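Local structure of holo-[acyl-carrier-protein] synthase (Helicobacter pylori, 5XUK) at residues A[5-8]-A[9-13]; A[22-25]-A[26-30]; A[63-66]-A[67-71]. The protein binds coenzyme A as a member of the 4'-phosphopantetheinyl transferase superfamily, within an assembly of three protein chains. One frame throughout, in Å; residues are numbered along the deposited sequence.

Contact 1 (A[5-8]-A[9-13]); sequences DIVS and IARIE. With COA (coenzyme A), chain B.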
loop_
_atom_site.group_PDB
_atom_site.type_symbol
_atom_site.label_atom_id
_atom_site.label_comp_id
_atom_site.label_asym_id
_atom_site.label_seq_id
_atom_site.Cartn_x
_atom_site.Cartn_y
_atom_site.Cartn_z
ATOM N N ASP A 5 -6.418 -1.421 0.050
ATOM C CA ASP A 5 -7.288 -2.350 -0.663
ATOM C C ASP A 5 -6.730 -2.651 -2.030
ATOM O O ASP A 5 -6.188 -1.771 -2.694
ATOM C CB ASP A 5 -8.683 -1.725 -0.809
ATOM C CG ASP A 5 -9.764 -2.751 -0.898
ATOM O OD1 ASP A 5 -10.160 -3.264 0.166
ATOM O OD2 ASP A 5 -10.223 -3.057 -2.016
ATOM N N ILE A 6 -6.869 -3.882 -2.469
ATOM C CA ILE A 6 -6.371 -4.288 -3.777
ATOM C C ILE A 6 -7.540 -4.953 -4.440
ATOM O O ILE A 6 -8.215 -5.755 -3.815
ATOM C CB ILE A 6 -5.152 -5.248 -3.684
ATOM C CG1 ILE A 6 -4.722 -5.709 -5.075
ATOM C CG2 ILE A 6 -5.458 -6.462 -2.818
ATOM C CD1 ILE A 6 -3.282 -6.208 -5.117
ATOM N N VAL A 7 -7.820 -4.567 -5.678
ATOM C CA VAL A 7 -8.995 -5.058 -6.392
ATOM C C VAL A 7 -8.570 -5.524 -7.762
ATOM O O VAL A 7 -7.713 -4.894 -8.399
ATOM C CB VAL A 7 -10.075 -3.947 -6.516
ATOM C CG1 VAL A 7 -11.168 -4.337 -7.491
ATOM C CG2 VAL A 7 -10.673 -3.630 -5.155
ATOM N N SER A 8 -9.143 -6.635 -8.203
ATOM C CA SER A 8 -9.008 -7.091 -9.578
ATOM C C SER A 8 -9.855 -6.203 -10.485
ATOM O O SER A 8 -11.081 -6.071 -10.275
ATOM C CB SER A 8 -9.498 -8.521 -9.703
ATOM O OG SER A 8 -9.579 -8.920 -11.064
ATOM N N ILE A 9 -9.202 -5.596 -11.479
ATOM C CA ILE A 9 -9.882 -4.731 -12.425
ATOM C C ILE A 9 -10.889 -5.547 -13.216
ATOM O O ILE A 9 -12.046 -5.152 -13.348
ATOM C CB ILE A 9 -8.899 -4.043 -13.391
ATOM C CG1 ILE A 9 -8.017 -3.059 -12.614
ATOM C CG2 ILE A 9 -9.674 -3.323 -14.483
ATOM C CD1 ILE A 9 -7.052 -2.250 -13.455
ATOM N N ALA A 10 -10.439 -6.702 -13.700
ATOM C CA ALA A 10 -11.297 -7.674 -14.378
ATOM C C ALA A 10 -12.564 -8.035 -13.593
ATOM O O ALA A 10 -13.630 -8.186 -14.175
ATOM C CB ALA A 10 -10.501 -8.932 -14.690
ATOM N N ARG A 11 -12.451 -8.173 -12.278
ATOM C CA ARG A 11 -13.615 -8.464 -11.435
ATOM C C ARG A 11 -14.585 -7.274 -11.400
ATOM O O ARG A 11 -15.808 -7.457 -11.335
ATOM C CB ARG A 11 -13.169 -8.841 -10.016
ATOM C CG ARG A 11 -14.240 -8.716 -8.942
ATOM C CD ARG A 11 -13.751 -9.217 -7.586
ATOM N NE ARG A 11 -14.540 -8.628 -6.501
ATOM C CZ ARG A 11 -14.096 -7.755 -5.597
ATOM N NH1 ARG A 11 -12.828 -7.351 -5.587
ATOM N NH2 ARG A 11 -14.933 -7.288 -4.673
ATOM N N ILE A 12 -14.042 -6.060 -11.413
ATOM C CA ILE A 12 -14.882 -4.876 -11.530
ATOM C C ILE A 12 -15.558 -4.852 -12.903
ATOM O O ILE A 12 -16.775 -4.673 -12.979
ATOM C CB ILE A 12 -14.100 -3.572 -11.271
ATOM C CG1 ILE A 12 -14.362 -3.095 -9.844
ATOM C CG2 ILE A 12 -14.520 -2.480 -12.250
ATOM C CD1 ILE A 12 -13.963 -4.094 -8.785
ATOM N N GLU A 13 -14.779 -5.068 -13.966
ATOM C CA GLU A 13 -15.321 -5.160 -15.335
ATOM C C GLU A 13 -16.525 -6.101 -15.436
ATOM O O GLU A 13 -17.535 -5.749 -16.040
ATOM C CB GLU A 13 -14.239 -5.580 -16.348
ATOM C CG GLU A 13 -13.306 -4.442 -16.737
ATOM C CD GLU A 13 -12.181 -4.841 -17.681
ATOM O OE1 GLU A 13 -11.675 -5.976 -17.574
ATOM O OE2 GLU A 13 -11.782 -4.003 -18.524
HETATM N N1A COA B . -11.756 -2.431 9.512
HETATM C C2A COA B . -10.530 -2.607 8.977
HETATM N N3A COA B . -10.196 -3.699 8.266
HETATM C C4A COA B . -11.087 -4.687 8.074
HETATM C C5A COA B . -12.440 -4.560 8.632
HETATM C C6A COA B . -12.746 -3.333 9.388
HETATM N N6A COA B . -13.971 -3.123 9.935
HETATM N N7A COA B . -13.101 -5.678 8.289
HETATM C C8A COA B . -12.266 -6.464 7.558
HETATM N N9A COA B . -11.053 -5.858 7.448
HETATM C C1B COA B . -9.874 -6.405 6.767
HETATM C C2B COA B . -9.556 -7.794 7.330
HETATM O O2B COA B . -8.194 -7.912 7.743
HETATM C C3B COA B . -9.812 -8.752 6.192
HETATM O O3B COA B . -8.850 -9.797 6.081
HETATM P P3B COA B . -8.873 -11.112 7.037
HETATM O O7A COA B . -10.342 -11.355 7.315
HETATM O O8A COA B . -8.291 -12.205 6.180
HETATM O O9A COA B . -8.031 -10.654 8.216
HETATM C C4B COA B . -9.715 -7.843 4.992
HETATM O O4B COA B . -10.175 -6.553 5.388
HETATM C C5B COA B . -10.504 -8.364 3.815
HETATM O O5B COA B . -9.659 -8.080 2.723
HETATM P P1A COA B . -10.220 -7.650 1.311
HETATM O O1A COA B . -10.548 -8.986 0.677
HETATM O O2A COA B . -9.309 -6.665 0.620
HETATM O O3A COA B . -11.478 -6.792 1.754
HETATM P P2A COA B . -12.693 -6.560 0.738
HETATM O O4A COA B . -12.321 -5.468 -0.256
HETATM O O5A COA B . -13.124 -7.922 0.227
HETATM O O6A COA B . -13.797 -6.019 1.796
HETATM C CBP COA B . -14.710 -4.765 3.698
HETATM C CCP COA B . -13.489 -5.460 3.086
HETATM C CDP COA B . -14.896 -5.199 5.144
HETATM C CEP COA B . -14.494 -3.258 3.674
HETATM C CAP COA B . -15.956 -5.178 2.891
HETATM O OAP COA B . -16.415 -6.456 3.343
HETATM C C9P COA B . -17.101 -4.216 2.975
HETATM O O9P COA B . -17.436 -3.727 4.043
HETATM N N8P COA B . -17.717 -3.969 1.817
#
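Two bonds run from the first turn of helix 9-15 back to Ser8, which serves as its N-cap. Arg11 N donates to Ser8 OG at 3.2 Å with an N-H...O angle of 153°, and Ile12 N donates to Ser8 O, also at 3.2 Å. The first is the capping bond proper; the second is the opening i to i+4 bond of the helix. Ser8 OG can serve because it lies opposite the backbone N and beside the carbonyl carbon (chi1 171°), which swings it over the start of the helix. The classical capping box is not completed within the segments: Ser8 N is instead bonded to Asp104 of the second subunit, whose OD2 also takes a salt bridge from Arg11 NH1.

Arg11 follows the strand back from the cap. Its CB lies 3.7 Å from Ser8 CB, and its extended chain carries NH1 to 3.9 Å from Val7 CG1, the two side chains crossing at about a right angle. Ile12 turns toward the same Val7 branch, but their methyl contact is modelled too close to rely on.

Three residues before the cap, within strand 2-8, Asp5 OD1 lies 3.1 Å from coenzyme A O4A, a close approach between oxygens. Lys55 NZ makes a salt bridge with Asp5 OD1 and a hydrogen bond to the coenzyme, so its positive charge probably offsets the approach of the two oxygens. Ser42, Ser102 and His103 of the second subunit also bond the coenzyme, which marks this as a ligand site at a subunit boundary.

The axes of segments 5-8 and 9-13 make an angle of 59°, so the chain bends at Ser8. The strand pairs by backbone bonds with strand 107-114, while Asp5 and Val7 pack on helix 40-56.

Contact 2 (A[22-25]-A[26-30]); sequences KFLE and RFLSP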
loop_
_atom_site.group_PDB
_atom_site.type_symbol
_atom_site.label_atom_id
_atom_site.label_comp_id
_atom_site.label_asym_id
_atom_site.label_seq_id
_atom_site.Cartn_x
_atom_site.Cartn_y
_atom_site.Cartn_z
ATOM N N LYS A 22 -26.745 -0.504 -12.164
ATOM C CA LYS A 22 -27.126 -1.019 -10.852
ATOM C C LYS A 22 -25.882 -1.153 -9.968
ATOM O O LYS A 22 -25.907 -0.778 -8.796
ATOM C CB LYS A 22 -27.878 -2.352 -10.983
ATOM C CG LYS A 22 -29.173 -2.415 -10.183
ATOM C CD LYS A 22 -30.121 -3.485 -10.714
ATOM C CE LYS A 22 -31.518 -3.344 -10.126
ATOM N NZ LYS A 22 -32.426 -4.443 -10.564
ATOM N N PHE A 23 -24.787 -1.649 -10.540
ATOM C CA PHE A 23 -23.513 -1.716 -9.820
ATOM C C PHE A 23 -22.924 -0.331 -9.564
ATOM O O PHE A 23 -22.735 0.066 -8.409
ATOM C CB PHE A 23 -22.497 -2.580 -10.583
ATOM C CG PHE A 23 -21.165 -2.735 -9.881
ATOM C CD1 PHE A 23 -21.102 -3.093 -8.531
ATOM C CD2 PHE A 23 -19.972 -2.546 -10.577
ATOM C CE1 PHE A 23 -19.882 -3.244 -7.890
ATOM C CE2 PHE A 23 -18.747 -2.694 -9.938
ATOM C CZ PHE A 23 -18.704 -3.045 -8.593
ATOM N N LEU A 24 -22.640 0.401 -10.638
ATOM C CA LEU A 24 -21.919 1.662 -10.519
ATOM C C LEU A 24 -22.558 2.623 -9.559
ATOM O O LEU A 24 -21.873 3.282 -8.775
ATOM C CB LEU A 24 -21.807 2.367 -11.867
ATOM C CG LEU A 24 -20.649 1.969 -12.763
ATOM C CD1 LEU A 24 -20.553 3.005 -13.879
ATOM C CD2 LEU A 24 -19.351 1.870 -11.974
ATOM N N GLU A 25 -23.880 2.716 -9.622
ATOM C CA GLU A 25 -24.577 3.777 -8.914
ATOM C C GLU A 25 -24.744 3.486 -7.441
ATOM O O GLU A 25 -25.037 4.385 -6.669
ATOM C CB GLU A 25 -25.897 4.095 -9.615
ATOM C CG GLU A 25 -25.649 4.762 -10.965
ATOM C CD GLU A 25 -26.883 4.882 -11.839
ATOM O OE1 GLU A 25 -26.721 5.288 -13.014
ATOM O OE2 GLU A 25 -28.003 4.570 -11.372
ATOM N N ARG A 26 -24.503 2.239 -7.052
ATOM C CA ARG A 26 -24.369 1.869 -5.637
ATOM C C ARG A 26 -23.148 2.511 -4.975
ATOM O O ARG A 26 -23.253 2.998 -3.858
ATOM C CB ARG A 26 -24.313 0.343 -5.462
ATOM C CG ARG A 26 -25.662 -0.358 -5.619
ATOM C CD ARG A 26 -25.499 -1.854 -5.884
ATOM N NE ARG A 26 -26.772 -2.515 -6.199
ATOM C CZ ARG A 26 -26.905 -3.785 -6.595
ATOM N NH1 ARG A 26 -28.116 -4.271 -6.853
ATOM N NH2 ARG A 26 -25.843 -4.577 -6.740
ATOM N N PHE A 27 -21.992 2.533 -5.638
ATOM C CA PHE A 27 -20.804 3.126 -4.975
ATOM C C PHE A 27 -20.285 4.446 -5.528
ATOM O O PHE A 27 -19.548 5.162 -4.829
ATOM C CB PHE A 27 -19.655 2.104 -4.823
ATOM C CG PHE A 27 -18.962 1.749 -6.100
ATOM C CD1 PHE A 27 -19.500 0.811 -6.952
ATOM C CD2 PHE A 27 -17.732 2.328 -6.429
ATOM C CE1 PHE A 27 -18.857 0.485 -8.135
ATOM C CE2 PHE A 27 -17.078 1.992 -7.605
ATOM C CZ PHE A 27 -17.646 1.072 -8.462
ATOM N N LEU A 28 -20.681 4.806 -6.747
ATOM C CA LEU A 28 -20.240 6.083 -7.329
ATOM C C LEU A 28 -21.394 7.059 -7.484
ATOM O O LEU A 28 -22.410 6.747 -8.094
ATOM C CB LEU A 28 -19.537 5.851 -8.675
ATOM C CG LEU A 28 -18.217 5.065 -8.595
ATOM C CD1 LEU A 28 -17.512 5.045 -9.940
ATOM C CD2 LEU A 28 -17.302 5.652 -7.524
ATOM N N SER A 29 -21.216 8.249 -6.924
ATOM C CA SER A 29 -22.052 9.397 -7.236
ATOM C C SER A 29 -21.800 9.862 -8.671
ATOM O O SER A 29 -20.708 9.644 -9.183
ATOM C CB SER A 29 -21.660 10.564 -6.337
ATOM O OG SER A 29 -20.431 11.130 -6.814
ATOM N N PRO A 30 -22.775 10.577 -9.293
ATOM C CA PRO A 30 -22.655 11.086 -10.672
ATOM C C PRO A 30 -21.349 11.808 -11.001
ATOM O O PRO A 30 -20.776 11.547 -12.050
ATOM C CB PRO A 30 -23.844 12.049 -10.782
ATOM C CG PRO A 30 -24.890 11.380 -9.958
ATOM C CD PRO A 30 -24.130 10.844 -8.756
HETATM O O HOH W 1 -24.951 6.996 -7.476
#
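Phe23, Leu24, Arg26 and Phe27 meet round the C-terminal turn of helix 21-27, where regular helical bonding weakens and the chain passes into the short link before helix 30-36. The acceptors record the change. Leu24 O takes two backbone donors, Leu28 N at 2.8 Å and, more weakly, Phe27 N at 3.2 Å. One residue earlier, Arg26 N reaches Phe23 O at 3.1 Å from 53° above the carbonyl plane. The two i to i+3 bonds beside a single i to i+4 bond are consistent with a partly 3-10-like last turn.

The apolar side of the turn is built by Phe27. Its CG stands between the backbone N and the carbonyl carbon (chi1 72°), which carries the ring back along the preceding turn. There Leu24 O lies over one ring face, and CE1 projects over a face of the Phe23 ring, displaced toward that ring's rim. The two ring centroids are 5.0 Å apart with planes at 54°, an oblique pair rather than a stack. Leu24 CD2 sits 4.0 Å from Phe27 CZ and 4.2 Å from Leu28 CD1, joining both residues. Beyond the segments, Phe27 meets Phe47 edge-to-face, and Leu24, Phe27 and Leu28 pack on helix 40-56.

On the exposed side, Arg26 runs extended from CG to NE beside the Lys22 backbone, its CG and CD lying against Lys22 O. Lys22 C lies over one face of the guanidinium, toward its rim, and the two cationic ends stay apart without touching.

Past the last helical bond, one water spans the exit: it donates to Glu25 O at 2.7 Å and to Leu28 O at 2.6 Å.

Contact 3 (A[63-66]-A[67-71]); sequences KELS and FLDIK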
loop_
_atom_site.group_PDB
_atom_site.type_symbol
_atom_site.label_atom_id
_atom_site.label_comp_id
_atom_site.label_asym_id
_atom_site.label_seq_id
_atom_site.Cartn_x
_atom_site.Cartn_y
_atom_site.Cartn_z
ATOM N N LYS A 63 -23.407 -0.242 7.811
ATOM C CA LYS A 63 -24.424 0.768 8.117
ATOM C C LYS A 63 -23.895 1.897 9.011
ATOM O O LYS A 63 -24.672 2.703 9.516
ATOM C CB LYS A 63 -25.677 0.121 8.732
ATOM C CG LYS A 63 -26.781 -0.187 7.723
ATOM C CD LYS A 63 -28.121 -0.444 8.401
ATOM C CE LYS A 63 -28.129 -1.742 9.204
ATOM N NZ LYS A 63 -29.369 -1.900 10.021
ATOM N N GLU A 64 -22.579 1.959 9.202
ATOM C CA GLU A 64 -21.940 3.146 9.797
ATOM C C GLU A 64 -21.276 4.016 8.718
ATOM O O GLU A 64 -20.972 5.197 8.939
ATOM C CB GLU A 64 -20.915 2.730 10.851
ATOM C CG GLU A 64 -21.464 1.765 11.898
ATOM C CD GLU A 64 -20.400 1.267 12.858
ATOM O OE1 GLU A 64 -20.066 0.061 12.787
ATOM O OE2 GLU A 64 -19.895 2.077 13.673
ATOM N N LEU A 65 -21.049 3.420 7.550
ATOM C CA LEU A 65 -20.403 4.111 6.446
ATOM C C LEU A 65 -20.810 3.453 5.141
ATOM O O LEU A 65 -20.522 2.279 4.895
ATOM C CB LEU A 65 -18.885 4.099 6.604
ATOM C CG LEU A 65 -18.105 5.015 5.654
ATOM C CD1 LEU A 65 -18.337 6.484 5.978
ATOM C CD2 LEU A 65 -16.624 4.679 5.717
ATOM N N SER A 66 -21.527 4.222 4.330
ATOM C CA SER A 66 -21.908 3.802 3.000
ATOM C C SER A 66 -20.816 4.211 2.020
ATOM O O SER A 66 -20.064 5.135 2.274
ATOM C CB SER A 66 -23.216 4.489 2.584
ATOM O OG SER A 66 -23.626 4.025 1.305
ATOM N N PHE A 67 -20.757 3.510 0.902
ATOM C CA PHE A 67 -20.007 3.946 -0.249
ATOM C C PHE A 67 -20.310 5.406 -0.578
ATOM O O PHE A 67 -19.397 6.188 -0.807
ATOM C CB PHE A 67 -20.367 3.082 -1.461
ATOM C CG PHE A 67 -19.698 1.735 -1.492
ATOM C CD1 PHE A 67 -18.301 1.623 -1.408
ATOM C CD2 PHE A 67 -20.442 0.578 -1.678
ATOM C CE1 PHE A 67 -17.683 0.391 -1.474
ATOM C CE2 PHE A 67 -19.822 -0.664 -1.738
ATOM C CZ PHE A 67 -18.443 -0.753 -1.637
ATOM N N LEU A 68 -21.585 5.792 -0.568
ATOM C CA LEU A 68 -21.952 7.162 -0.966
ATOM C C LEU A 68 -21.685 8.201 0.117
ATOM O O LEU A 68 -21.769 9.406 -0.146
ATOM C CB LEU A 68 -23.397 7.234 -1.429
ATOM C CG LEU A 68 -23.673 6.454 -2.720
ATOM C CD1 LEU A 68 -25.175 6.412 -2.987
ATOM C CD2 LEU A 68 -22.926 7.068 -3.899
ATOM N N ASP A 69 -21.323 7.765 1.321
ATOM C CA ASP A 69 -20.839 8.717 2.335
ATOM C C ASP A 69 -19.415 9.204 2.029
ATOM O O ASP A 69 -18.943 10.176 2.640
ATOM C CB ASP A 69 -20.869 8.102 3.730
ATOM C CG ASP A 69 -22.279 7.773 4.198
ATOM O OD1 ASP A 69 -23.155 8.655 4.076
ATOM O OD2 ASP A 69 -22.500 6.638 4.691
ATOM N N ILE A 70 -18.724 8.521 1.109
ATOM C CA ILE A 70 -17.341 8.855 0.803
ATOM C C ILE A 70 -17.322 9.549 -0.552
ATOM O O ILE A 70 -17.683 8.936 -1.580
ATOM C CB ILE A 70 -16.444 7.605 0.754
ATOM C CG1 ILE A 70 -16.539 6.801 2.060
ATOM C CG2 ILE A 70 -15.001 8.000 0.513
ATOM C CD1 ILE A 70 -16.348 5.315 1.842
ATOM N N LYS A 71 -16.930 10.819 -0.550
ATOM C CA LYS A 71 -16.839 11.583 -1.792
ATOM C C LYS A 71 -15.392 11.659 -2.258
ATOM O O LYS A 71 -14.555 12.196 -1.546
ATOM C CB LYS A 71 -17.389 12.996 -1.603
ATOM C CG LYS A 71 -17.257 13.894 -2.838
ATOM C CD LYS A 71 -17.823 15.292 -2.573
ATOM C CE LYS A 71 -16.950 16.418 -3.124
ATOM N NZ LYS A 71 -17.034 17.630 -2.252
#
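Ser66 N donates to Asp69 OD2 at 2.6 Å, with an N-H...O angle of 161°. The carboxylate oxygen is met on its anti side, 21° out of the carboxylate plane. In return, Asp69 N bonds to Ser66 O at 3.1 Å, although it approaches 70° above that carbonyl plane. This pair closes a four-residue turn, and the helical phi/psi of Phe67 and Leu68 make it a type I beta turn; the bond from Ile70 N to Phe67 O adds a second, overlapping turn. Ser66 OG accepts from Leu68 N at 3.3 Å, forming an ST turn, because its hydroxyl is placed opposite the backbone N and beside the carbonyl carbon.

Apolar atoms close the inner side. Leu65 CD1 lies 3.8 Å from Asp69 CB, the two side chains sliding past each other in opposite directions. Leu65 CD2 meets Ile70 CD1 at 3.9 Å, crossing at about a right angle. Leu65 and Ile70 both continue onto Leu84 of strand 80-84, and Lys50 NZ holds Phe67 O and Ile70 O from outside the turn.

Ser66 therefore engages through its amide N, carbonyl O and hydroxyl, three anchors that fix the chain as it enters strand 70-74. The short amide bond probably favours the charged form of Asp69.

How the contacts relate
Along the chain the contacts come in series. Contact 1 joins strand 2-8 to helix 9-15 beside the second subunit; contact 2 ends the next helix, 21-27, their centres about 15 Å apart. Contact 3 leads into strand 70-74, in the separate two-stranded sheet; its centre is about 12 Å from that of contact 2 and about 20 Å from that of contact 1. Contacts 2 and 3 pack directly, Phe27 CB lying 3.4 Å from Phe67 CG. Contacts 1 and 2 also touch, through Ile12 and Phe23, whereas the nearest atoms of contacts 1 and 3 are about 8 Å apart. Phe47 meets Val7, Phe27 and Phe67, so three separate local contacts all pack on helix 40-56.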